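Local coordinates for protein beta-N-acetylhexosaminidase (Beutenbergia cavernae, PDB 5BU9) that probably hydrolyses terminal non-reducing N-acetyl-D-hexosamine residues from N-acetyl-beta-D-hexosaminides, as a member of glycosyl hydrolase family 3, at residues V265-V270 against D294-S299; V228-A233 against P243-R248; A43-A48 against V87-G92; T78-G83 against S94-A99. One frame throughout, in Å; residues are numbered along the deposited sequence.

In the fold
All four contacts belong to the one TIM-barrel-type region of this family 3 glycosidase. Along the chain, contacts 3 and 4 come first and interleave, in the order 43-48, 78-83, 87-92, 94-99; contact 2 follows, then contact 1. Contacts 1 and 2, with centres about 10 Å apart, share neighbouring strands 227-230 and 264-267, and Val266 bonds to Val228 and Thr230. Contacts 3 and 4, about 11 Å between centres, meet where Val87 bonds to Asp79. The two pairs have centres about 21 to 28 Å apart, with contact 2 across the chain's centre from contacts 3 and 4. Contact 1 links the last two barrel strands, and strand 296-298 pairs with strand 15-20, closing the ring.

Contact 1: V265-V270 against D294-S299; sequences VVTDDV and DIVLVS
Leu297 reaches across to the turn that follows Thr267. Its CB lies 3.4 Å from Thr267 O; with CG anti to the backbone N (chi1 180°) and chi2 near 60°, Leu297 CD2 comes to 3.5 Å from Asp269 N, lining the inside of the bend. Thr267 answers with its hydroxyl: OG1 accepts from Leu297 N at 2.9 Å, in a nearly straight bond (170°), and donates to Asp268 O. A threonine thus acts at a step where a backbone carbonyl would otherwise be expected to accept. Ahead of it the strands pair in parallel about Ile295, whose N gives to Val265 O and whose O takes Thr267 N. Helix 281-291 links them, making a beta-alpha-beta crossover of the TIM barrel. At the start of the pair, Asp294 folds back to receive Val265 N on OD2 at 2.8 Å, on the anti side of the carboxylate and somewhat out of its plane, while Arg256 and Arg332 form salt bridges with it. At the far end Asp269 OD1 accepts from Ser299 N at 3.0 Å, and also from Ser271 OG. Val270 CG2 lies 3.7 Å from Val296 CG1, the two side chains crossing at about a right angle, with Met308 touching both.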
loop_
_atom_site.group_PDB
_atom_site.type_symbol
_atom_site.label_atom_id
_atom_site.label_comp_id
_atom_site.label_asym_id
_atom_site.label_seq_id
_atom_site.Cartn_x
_atom_site.Cartn_y
_atom_site.Cartn_z
ATOM N N VAL A 265 2.039 4.071 7.230
ATOM C CA VAL A 265 2.703 2.849 6.798
ATOM C C VAL A 265 1.643 1.793 6.457
ATOM O O VAL A 265 0.805 1.458 7.294
ATOM C CB VAL A 265 3.658 2.295 7.871
ATOM C CG1 VAL A 265 4.171 0.916 7.448
ATOM C CG2 VAL A 265 4.805 3.255 8.118
ATOM N N VAL A 266 1.696 1.274 5.235
ATOM C CA VAL A 266 0.744 0.275 4.732
ATOM C C VAL A 266 1.478 -1.034 4.541
ATOM O O VAL A 266 2.595 -1.025 4.024
ATOM C CB VAL A 266 0.112 0.750 3.412
ATOM C CG1 VAL A 266 -1.026 -0.184 2.939
ATOM C CG2 VAL A 266 -0.384 2.155 3.602
ATOM N N THR A 267 0.904 -2.153 4.986
ATOM C CA THR A 267 1.505 -3.452 4.667
ATOM C C THR A 267 1.276 -3.779 3.204
ATOM O O THR A 267 0.329 -3.285 2.571
ATOM C CB THR A 267 0.934 -4.648 5.483
ATOM O OG1 THR A 267 -0.451 -4.826 5.155
ATOM C CG2 THR A 267 1.101 -4.446 6.981
ATOM N N ASP A 268 2.142 -4.629 2.665
ATOM C CA ASP A 268 1.806 -5.373 1.461
ATOM C C ASP A 268 0.566 -6.252 1.829
ATOM O O ASP A 268 0.236 -6.431 3.014
ATOM C CB ASP A 268 3.018 -6.197 1.006
ATOM C CG ASP A 268 2.864 -6.779 -0.405
ATOM O OD1 ASP A 268 1.787 -6.651 -1.031
ATOM O OD2 ASP A 268 3.833 -7.410 -0.873
ATOM N N ASP A 269 -0.162 -6.756 0.850
ATOM C CA ASP A 269 -1.283 -7.629 1.173
ATOM C C ASP A 269 -0.863 -8.770 2.088
ATOM O O ASP A 269 0.051 -9.492 1.737
ATOM C CB ASP A 269 -1.890 -8.256 -0.083
ATOM C CG ASP A 269 -2.820 -9.391 0.278
ATOM O OD1 ASP A 269 -3.896 -9.075 0.840
ATOM O OD2 ASP A 269 -2.433 -10.579 0.102
ATOM N N VAL A 270 -1.505 -8.960 3.242
ATOM C CA VAL A 270 -1.135 -10.085 4.110
ATOM C C VAL A 270 -2.216 -11.164 4.116
ATOM O O VAL A 270 -2.117 -12.148 4.854
ATOM C CB VAL A 270 -0.850 -9.613 5.542
ATOM C CG1 VAL A 270 0.412 -8.742 5.556
ATOM C CG2 VAL A 270 -2.085 -8.859 6.130
ATOM N N ASP A 294 0.325 1.378 10.111
ATOM C CA ASP A 294 -0.975 2.069 10.286
ATOM C C ASP A 294 -2.127 1.465 9.484
ATOM O O ASP A 294 -3.293 1.526 9.887
ATOM C CB ASP A 294 -0.813 3.541 9.925
ATOM C CG ASP A 294 0.439 4.155 10.575
ATOM O OD1 ASP A 294 0.607 4.055 11.823
ATOM O OD2 ASP A 294 1.283 4.689 9.831
ATOM N N ILE A 295 -1.829 0.854 8.349
ATOM C CA ILE A 295 -2.917 0.216 7.605
ATOM C C ILE A 295 -2.524 -1.203 7.163
ATOM O O ILE A 295 -1.520 -1.401 6.476
ATOM C CB ILE A 295 -3.357 1.081 6.387
ATOM C CG1 ILE A 295 -3.947 2.426 6.839
ATOM C CG2 ILE A 295 -4.341 0.287 5.486
ATOM C CD1 ILE A 295 -4.333 3.388 5.653
ATOM N N VAL A 296 -3.313 -2.182 7.593
ATOM C CA VAL A 296 -3.113 -3.570 7.229
ATOM C C VAL A 296 -3.933 -3.848 5.976
ATOM O O VAL A 296 -5.175 -3.725 5.979
ATOM C CB VAL A 296 -3.511 -4.493 8.382
ATOM C CG1 VAL A 296 -3.307 -5.966 8.002
ATOM C CG2 VAL A 296 -2.710 -4.124 9.664
ATOM N N LEU A 297 -3.251 -4.194 4.892
ATOM C CA LEU A 297 -3.914 -4.412 3.619
ATOM C C LEU A 297 -4.460 -5.840 3.572
ATOM O O LEU A 297 -3.705 -6.793 3.726
ATOM C CB LEU A 297 -2.946 -4.146 2.470
ATOM C CG LEU A 297 -3.510 -4.345 1.058
ATOM C CD1 LEU A 297 -4.675 -3.416 0.811
ATOM C CD2 LEU A 297 -2.417 -4.166 0.009
ATOM N N VAL A 298 -5.773 -5.991 3.408
ATOM C CA VAL A 298 -6.412 -7.320 3.307
ATOM C C VAL A 298 -7.179 -7.374 1.975
ATOM O O VAL A 298 -8.390 -7.246 1.949
ATOM C CB VAL A 298 -7.333 -7.583 4.524
ATOM C CG1 VAL A 298 -7.787 -9.021 4.571
ATOM C CG2 VAL A 298 -6.598 -7.240 5.818
ATOM N N SER A 299 -6.455 -7.538 0.865
ATOM C CA SER A 299 -7.018 -7.332 -0.473
ATOM C C SER A 299 -7.435 -8.623 -1.172
ATOM O O SER A 299 -8.607 -8.797 -1.503
ATOM C CB SER A 299 -6.010 -6.587 -1.347
ATOM O OG SER A 299 -4.708 -7.172 -1.242
#

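Contact 2: V228-A233 against P243-R248; sequences VMTSTA and PAAFSR
An ST turn follows barrel strand 227-230 and packs against the 3-10 turn 244-246 that leads into the next helix. Ser231, with OG swung anti to its backbone N (chi1 171°), accepts from Ala233 N at 3.0 Å; its hydroxyl also bonds to Tyr235 OH. This turn presents Ala233 O to Ala244 N, which donates to it at 2.9 Å with an angle of 159° at the hydrogen. Small residues suit the facing turn because their methyls come close to backbone oxygen: Ala244 CB is 3.3 Å from Ser231 O, and Ala245 CB is 3.4 Å from the same atom. Ala245 CB also lies 3.6 Å from Thr230 OG1 and 4.0 Å from Thr232 CG2, so its methyl touches both threonines. Thr230 contributes its hydroxyl as well, since a water 2.7 Å from Thr230 OG1 donates to Ala245 O and ties strand to turn. Pro243, whose own backbone angles are restricted, rests CB 3.2 Å from Thr232 O, and that oxygen is taken by Gln275 NE2. Beyond the turn, Ser247 N-caps helix 248-258 by accepting from Ile250 N, and Phe246 meets Trp279 edge-to-face. Strand 227-230 itself runs between strands 180-186 and 264-267, with Thr230 touching Val251 of helix 248-258.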
loop_
_atom_site.group_PDB
_atom_site.type_symbol
_atom_site.label_atom_id
_atom_site.label_comp_id
_atom_site.label_asym_id
_atom_site.label_seq_id
_atom_site.Cartn_x
_atom_site.Cartn_y
_atom_site.Cartn_z
ATOM N N VAL A 228 3.796 4.993 2.841
ATOM C CA VAL A 228 4.835 4.049 2.451
ATOM C C VAL A 228 4.305 2.640 2.669
ATOM O O VAL A 228 3.741 2.338 3.730
ATOM C CB VAL A 228 6.140 4.262 3.246
ATOM C CG1 VAL A 228 7.112 3.142 2.933
ATOM C CG2 VAL A 228 6.750 5.659 2.952
HETATM N N MSE A 229 4.505 1.773 1.684
HETATM C CA MSE A 229 4.177 0.349 1.842
HETATM C C MSE A 229 5.421 -0.502 2.132
HETATM O O MSE A 229 6.475 -0.324 1.519
HETATM C CB MSE A 229 3.456 -0.197 0.601
HETATM C CG MSE A 229 3.227 -1.686 0.664
HETATM SE SE MSE A 229 2.353 -2.389 -0.933
HETATM C CE MSE A 229 0.604 -1.696 -0.641
ATOM N N THR A 230 5.292 -1.421 3.077
ATOM C CA THR A 230 6.373 -2.323 3.461
ATOM C C THR A 230 6.249 -3.688 2.754
ATOM O O THR A 230 5.137 -4.164 2.473
ATOM C CB THR A 230 6.378 -2.555 4.981
ATOM O OG1 THR A 230 5.071 -3.004 5.359
ATOM C CG2 THR A 230 6.750 -1.247 5.773
ATOM N N SER A 231 7.417 -4.269 2.470
ATOM C CA SER A 231 7.658 -5.635 2.007
ATOM C C SER A 231 7.434 -6.695 3.093
ATOM O O SER A 231 7.606 -6.396 4.273
ATOM C CB SER A 231 9.112 -5.711 1.541
ATOM O OG SER A 231 9.545 -7.008 1.254
ATOM N N THR A 232 7.113 -7.937 2.703
ATOM C CA THR A 232 7.055 -9.012 3.697
ATOM C C THR A 232 8.272 -9.931 3.609
ATOM O O THR A 232 8.362 -10.896 4.341
ATOM C CB THR A 232 5.805 -9.879 3.582
ATOM O OG1 THR A 232 5.727 -10.395 2.267
ATOM C CG2 THR A 232 4.537 -9.086 3.909
ATOM N N ALA A 233 9.213 -9.619 2.729
ATOM C CA ALA A 233 10.460 -10.374 2.624
ATOM C C ALA A 233 11.259 -10.293 3.924
ATOM O O ALA A 233 11.094 -9.355 4.697
ATOM C CB ALA A 233 11.298 -9.846 1.451
ATOM N N PRO A 243 9.779 -11.132 8.833
ATOM C CA PRO A 243 9.306 -10.389 7.664
ATOM C C PRO A 243 9.367 -8.873 7.894
ATOM O O PRO A 243 8.912 -8.440 8.964
ATOM C CB PRO A 243 7.849 -10.855 7.526
ATOM C CG PRO A 243 7.865 -12.245 8.064
ATOM C CD PRO A 243 8.835 -12.189 9.245
ATOM N N ALA A 244 9.852 -8.084 6.928
ATOM C CA ALA A 244 10.064 -6.632 7.151
ATOM C C ALA A 244 8.819 -5.978 7.714
ATOM O O ALA A 244 8.919 -5.177 8.616
ATOM C CB ALA A 244 10.495 -5.915 5.841
ATOM N N ALA A 245 7.644 -6.348 7.181
ATOM C CA ALA A 245 6.372 -5.748 7.580
ATOM C C ALA A 245 6.058 -5.959 9.070
ATOM O O ALA A 245 5.252 -5.218 9.648
ATOM C CB ALA A 245 5.215 -6.287 6.721
ATOM N N PHE A 246 6.707 -6.950 9.671
ATOM C CA PHE A 246 6.526 -7.297 11.079
ATOM C C PHE A 246 7.731 -6.873 11.900
ATOM O O PHE A 246 7.829 -7.216 13.068
ATOM C CB PHE A 246 6.343 -8.821 11.287
ATOM C CG PHE A 246 5.154 -9.434 10.535
ATOM C CD1 PHE A 246 4.132 -8.644 10.034
ATOM C CD2 PHE A 246 5.062 -10.814 10.380
ATOM C CE1 PHE A 246 3.058 -9.212 9.360
ATOM C CE2 PHE A 246 3.990 -11.392 9.689
ATOM C CZ PHE A 246 2.993 -10.588 9.182
ATOM N N SER A 247 8.674 -6.161 11.292
ATOM C CA SER A 247 9.890 -5.805 12.020
ATOM C C SER A 247 9.807 -4.414 12.651
ATOM O O SER A 247 9.791 -3.400 11.941
ATOM C CB SER A 247 11.095 -5.880 11.085
ATOM O OG SER A 247 12.224 -5.307 11.693
ATOM N N ARG A 248 9.758 -4.351 13.981
ATOM C CA ARG A 248 9.851 -3.050 14.634
ATOM C C ARG A 248 11.092 -2.282 14.126
ATOM O O ARG A 248 11.018 -1.082 13.834
ATOM C CB ARG A 248 9.906 -3.196 16.151
ATOM C CG ARG A 248 9.824 -1.859 16.920
ATOM C CD ARG A 248 8.430 -1.232 16.802
ATOM N NE ARG A 248 8.378 0.095 17.395
ATOM C CZ ARG A 248 7.273 0.818 17.552
ATOM N NH1 ARG A 248 6.103 0.337 17.190
ATOM N NH2 ARG A 248 7.332 2.034 18.085
HETATM O O HOH W 1 4.590 -2.877 7.972
#

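Contact 3: A43-A48 against V87-G92; sequences AGRSNA and VLRGPG
Ser46 uses both backbone groups against segment 87-92: its N donates to Val87 O at 2.7 Å, in an almost straight bond (171°), and its O accepts from Arg89 N at 2.8 Å. The pattern is that of a single parallel bridge between Ser46 and Leu88, joining the loop after strand 39-43 to the one after strand 85-86. The hydroxyl is occupied too, for Ser46 OG takes Ala48 N at 3.2 Å, an ST turn that bends the chain toward helix 50-61. Gly44 O is satisfied from within its own loop. Arg45, bent at chi2 (-63°), doubles back so that NH2 donates to Gly44 O at 2.9 Å from above the carbonyl plane, while NH1 makes a weak bond to Asn84 O. Beside that carbonyl stands Val87, with CG2 3.2 Å from Gly44 O and 3.8 Å from Arg45 NH2; its chain crosses the arginine at about a right angle. Replacing it with an alanine would probably open a gap beside the Gly44 carbonyl and let the Arg45 guanidinium shift. Gly90 suits its place because a CB there would collide with Asn47 O. Leu88 O accepts from both Gln80 NE2 and Gln86 NE2. In the fold, Ala43 bonds to Thr19 of strand 15-20, Val87 packs on Thr78 of strand 75-82, and Pro91 shares a backbone bond with Val50 of helix 50-61.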
loop_
_atom_site.group_PDB
_atom_site.type_symbol
_atom_site.label_atom_id
_atom_site.label_comp_id
_atom_site.label_asym_id
_atom_site.label_seq_id
_atom_site.Cartn_x
_atom_site.Cartn_y
_atom_site.Cartn_z
ATOM N N ALA A 43 -9.563 -4.559 -6.417
ATOM C CA ALA A 43 -8.610 -5.613 -6.786
ATOM C C ALA A 43 -8.903 -6.202 -8.149
ATOM O O ALA A 43 -10.001 -6.038 -8.670
ATOM C CB ALA A 43 -8.616 -6.726 -5.760
ATOM N N GLY A 44 -7.927 -6.922 -8.695
ATOM C CA GLY A 44 -8.086 -7.646 -9.950
ATOM C C GLY A 44 -7.685 -6.895 -11.207
ATOM O O GLY A 44 -6.707 -6.157 -11.201
ATOM N N ARG A 45 -8.420 -7.110 -12.296
ATOM C CA ARG A 45 -8.233 -6.366 -13.549
ATOM C C ARG A 45 -9.652 -6.105 -14.032
ATOM O O ARG A 45 -10.436 -7.024 -14.268
ATOM C CB ARG A 45 -7.379 -7.122 -14.618
ATOM C CG ARG A 45 -5.904 -7.516 -14.184
ATOM C CD ARG A 45 -4.968 -6.309 -13.861
ATOM N NE ARG A 45 -3.586 -6.704 -13.528
ATOM C CZ ARG A 45 -3.068 -6.822 -12.290
ATOM N NH1 ARG A 45 -1.802 -7.219 -12.128
ATOM N NH2 ARG A 45 -3.788 -6.559 -11.198
ATOM N N SER A 46 -9.999 -4.832 -14.081
ATOM C CA SER A 46 -11.296 -4.415 -14.557
ATOM C C SER A 46 -11.163 -3.664 -15.859
ATOM O O SER A 46 -10.271 -2.829 -16.029
ATOM C CB SER A 46 -11.991 -3.536 -13.536
ATOM O OG SER A 46 -13.210 -3.092 -14.080
ATOM N N ASN A 47 -12.068 -3.964 -16.775
ATOM C CA ASN A 47 -12.125 -3.303 -18.071
ATOM C C ASN A 47 -13.413 -2.502 -18.170
ATOM O O ASN A 47 -13.807 -2.083 -19.258
ATOM C CB ASN A 47 -12.074 -4.339 -19.194
ATOM C CG ASN A 47 -11.467 -3.803 -20.465
ATOM O OD1 ASN A 47 -10.399 -3.183 -20.436
ATOM N ND2 ASN A 47 -12.133 -4.064 -21.606
ATOM N N ALA A 48 -14.093 -2.308 -17.046
ATOM C CA ALA A 48 -15.443 -1.758 -17.114
ATOM C C ALA A 48 -15.413 -0.267 -17.482
ATOM O O ALA A 48 -16.328 0.229 -18.121
ATOM C CB ALA A 48 -16.179 -1.981 -15.814
ATOM N N VAL A 87 -4.966 -2.095 -12.570
ATOM C CA VAL A 87 -6.216 -2.750 -12.242
ATOM C C VAL A 87 -7.347 -2.141 -13.080
ATOM O O VAL A 87 -8.249 -2.840 -13.517
ATOM C CB VAL A 87 -6.541 -2.643 -10.750
ATOM C CG1 VAL A 87 -8.003 -3.073 -10.517
ATOM C CG2 VAL A 87 -5.548 -3.484 -9.895
ATOM N N LEU A 88 -7.298 -0.832 -13.299
ATOM C CA LEU A 88 -8.430 -0.145 -13.918
ATOM C C LEU A 88 -8.114 0.200 -15.366
ATOM O O LEU A 88 -7.227 1.018 -15.671
ATOM C CB LEU A 88 -8.800 1.107 -13.112
ATOM C CG LEU A 88 -9.273 0.793 -11.679
ATOM C CD1 LEU A 88 -9.542 2.068 -10.886
ATOM C CD2 LEU A 88 -10.507 -0.128 -11.677
ATOM N N ARG A 89 -8.868 -0.418 -16.255
ATOM C CA ARG A 89 -8.632 -0.295 -17.679
ATOM C C ARG A 89 -9.964 -0.099 -18.373
ATOM O O ARG A 89 -11.002 -0.270 -17.744
ATOM C CB ARG A 89 -7.900 -1.545 -18.204
ATOM C CG ARG A 89 -6.900 -1.265 -19.321
ATOM C CD ARG A 89 -6.445 -2.543 -19.991
ATOM N NE ARG A 89 -5.990 -3.515 -19.001
ATOM C CZ ARG A 89 -4.782 -3.499 -18.440
ATOM N NH1 ARG A 89 -4.438 -4.436 -17.540
ATOM N NH2 ARG A 89 -3.915 -2.545 -18.791
ATOM N N GLY A 90 -9.950 0.273 -19.654
ATOM C CA GLY A 90 -11.183 0.346 -20.416
ATOM C C GLY A 90 -11.613 1.769 -20.725
ATOM O O GLY A 90 -10.779 2.676 -20.686
ATOM N N PRO A 91 -12.917 1.971 -21.028
ATOM C CA PRO A 91 -13.432 3.295 -21.425
ATOM C C PRO A 91 -13.110 4.411 -20.419
ATOM O O PRO A 91 -13.516 4.361 -19.251
ATOM C CB PRO A 91 -14.941 3.060 -21.539
ATOM C CG PRO A 91 -15.036 1.590 -21.905
ATOM C CD PRO A 91 -13.966 0.932 -21.081
ATOM N N GLY A 92 -12.353 5.404 -20.883
ATOM C CA GLY A 92 -11.961 6.537 -20.053
ATOM C C GLY A 92 -10.618 6.382 -19.348
ATOM O O GLY A 92 -10.142 7.313 -18.704
#

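Contact 4: T78-G83 against S94-A99; sequences TDQEGG and SDIPTA
Ile96 leans over Gly82, at the end of strand 75-82, and its atoms can be followed outward. CB is 3.7 Å from Gly82 CA. The CG2 branch, anti to the backbone N, comes to 3.5 Å from Gly82 CA and passes Glu81 O. CG1 takes the other direction (chi1 -52°), and an extended chi2 carries CD1 to 3.7 Å from Gln80 CG and 3.9 Å from Gln80 NE2, the two side chains crossing at about a right angle. Gln80 NE2 donates to Leu88 O. Shortened to an alanine, this residue would keep its CB near Gly82 but would probably lose the CG2 contact there and leave the Gln80 methylene without its apolar partner. Glycine fits here, since a CB on Gly82 would strike both Pro97 O and Ile96 CG2. Glu81 and Gly82 together face Val85 in a classic beta bulge, after which Gly83 N donates to Ile96 O at 2.8 Å, approaching from above the carbonyl plane. A water 2.8 Å from Gly82 O donates to it and accepts from Ala99 N, linking the strand to the start of helix 99-102. Thr98 N-caps that helix through Asp101 N, and Gln102 NE2 bonds to Glu81 O and Pro97 O. Trp117 of helix 107-123 lies against Ile96 and Pro97, while the Glu81 carboxylate forms salt bridges with Arg154 and with Lys184 of strand 180-186.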
loop_
_atom_site.group_PDB
_atom_site.type_symbol
_atom_site.label_atom_id
_atom_site.label_comp_id
_atom_site.label_asym_id
_atom_site.label_seq_id
_atom_site.Cartn_x
_atom_site.Cartn_y
_atom_site.Cartn_z
ATOM N N THR A 78 -6.371 1.680 -5.412
ATOM C CA THR A 78 -6.223 0.533 -6.309
ATOM C C THR A 78 -4.748 0.440 -6.710
ATOM O O THR A 78 -3.934 1.276 -6.312
ATOM C CB THR A 78 -7.153 0.611 -7.564
ATOM O OG1 THR A 78 -7.059 -0.610 -8.293
ATOM C CG2 THR A 78 -6.743 1.729 -8.483
ATOM N N ASP A 79 -4.409 -0.599 -7.458
ATOM C CA ASP A 79 -3.066 -0.779 -8.021
ATOM C C ASP A 79 -2.974 -0.239 -9.433
ATOM O O ASP A 79 -3.213 -1.010 -10.389
ATOM C CB ASP A 79 -2.675 -2.268 -8.079
ATOM C CG ASP A 79 -2.073 -2.790 -6.775
ATOM O OD1 ASP A 79 -1.861 -2.006 -5.813
ATOM O OD2 ASP A 79 -1.806 -4.010 -6.727
ATOM N N GLN A 80 -2.611 1.042 -9.594
ATOM C CA GLN A 80 -2.537 1.614 -10.945
ATOM C C GLN A 80 -1.089 2.040 -11.223
ATOM O O GLN A 80 -0.791 3.214 -11.286
ATOM C CB GLN A 80 -3.519 2.790 -11.107
ATOM C CG GLN A 80 -3.840 3.178 -12.582
ATOM C CD GLN A 80 -4.932 2.311 -13.235
ATOM O OE1 GLN A 80 -5.110 1.160 -12.869
ATOM N NE2 GLN A 80 -5.678 2.880 -14.187
ATOM N N GLU A 81 -0.190 1.072 -11.368
ATOM C CA GLU A 81 1.224 1.365 -11.656
ATOM C C GLU A 81 1.428 1.636 -13.128
ATOM O O GLU A 81 2.226 2.496 -13.499
ATOM C CB GLU A 81 2.149 0.198 -11.250
ATOM C CG GLU A 81 2.139 -0.175 -9.759
ATOM C CD GLU A 81 2.852 -1.495 -9.488
ATOM O OE1 GLU A 81 3.764 -1.887 -10.248
ATOM O OE2 GLU A 81 2.473 -2.175 -8.525
ATOM N N GLY A 82 0.704 0.879 -13.957
ATOM C CA GLY A 82 0.980 0.801 -15.383
ATOM C C GLY A 82 1.529 -0.555 -15.823
ATOM O O GLY A 82 2.029 -1.338 -14.995
ATOM N N GLY A 83 1.406 -0.844 -17.122
ATOM C CA GLY A 83 1.984 -2.044 -17.697
ATOM C C GLY A 83 1.335 -3.326 -17.185
ATOM O O GLY A 83 0.135 -3.543 -17.353
ATOM N N SER A 94 -6.502 5.540 -19.738
ATOM C CA SER A 94 -5.308 5.361 -20.574
ATOM C C SER A 94 -4.775 3.927 -20.502
ATOM O O SER A 94 -5.039 3.217 -19.535
ATOM C CB SER A 94 -4.213 6.327 -20.141
ATOM O OG SER A 94 -4.714 7.645 -20.216
ATOM N N ASP A 95 -4.051 3.488 -21.531
ATOM C CA ASP A 95 -3.243 2.276 -21.410
ATOM C C ASP A 95 -1.875 2.757 -20.952
ATOM O O ASP A 95 -1.082 3.250 -21.751
ATOM C CB ASP A 95 -3.159 1.474 -22.724
ATOM C CG ASP A 95 -4.498 0.811 -23.115
ATOM O OD1 ASP A 95 -5.131 0.157 -22.248
ATOM O OD2 ASP A 95 -4.921 0.936 -24.294
ATOM N N ILE A 96 -1.625 2.615 -19.654
ATOM C CA ILE A 96 -0.434 3.122 -19.008
ATOM C C ILE A 96 0.741 2.177 -19.263
ATOM O O ILE A 96 0.617 0.996 -19.041
ATOM C CB ILE A 96 -0.683 3.287 -17.518
ATOM C CG1 ILE A 96 -1.956 4.111 -17.283
ATOM C CG2 ILE A 96 0.495 3.956 -16.874
ATOM C CD1 ILE A 96 -2.375 4.192 -15.790
ATOM N N PRO A 97 1.884 2.708 -19.735
ATOM C CA PRO A 97 3.072 1.877 -19.990
ATOM C C PRO A 97 3.673 1.291 -18.704
ATOM O O PRO A 97 3.291 1.719 -17.618
ATOM C CB PRO A 97 4.053 2.856 -20.672
ATOM C CG PRO A 97 3.480 4.221 -20.489
ATOM C CD PRO A 97 2.030 4.074 -20.267
ATOM N N THR A 98 4.565 0.306 -18.832
ATOM C CA THR A 98 5.287 -0.262 -17.692
ATOM C C THR A 98 6.063 0.876 -17.044
ATOM O O THR A 98 6.390 1.849 -17.728
ATOM C CB THR A 98 6.275 -1.385 -18.115
ATOM O OG1 THR A 98 7.274 -0.837 -18.990
ATOM C CG2 THR A 98 5.559 -2.508 -18.844
ATOM N N ALA A 99 6.336 0.767 -15.741
ATOM C CA ALA A 99 7.179 1.739 -15.059
ATOM C C ALA A 99 8.541 1.803 -15.738
ATOM O O ALA A 99 9.196 2.849 -15.734
ATOM C CB ALA A 99 7.336 1.392 -13.564
HETATM O O HOH W 2 4.687 -0.984 -14.106
#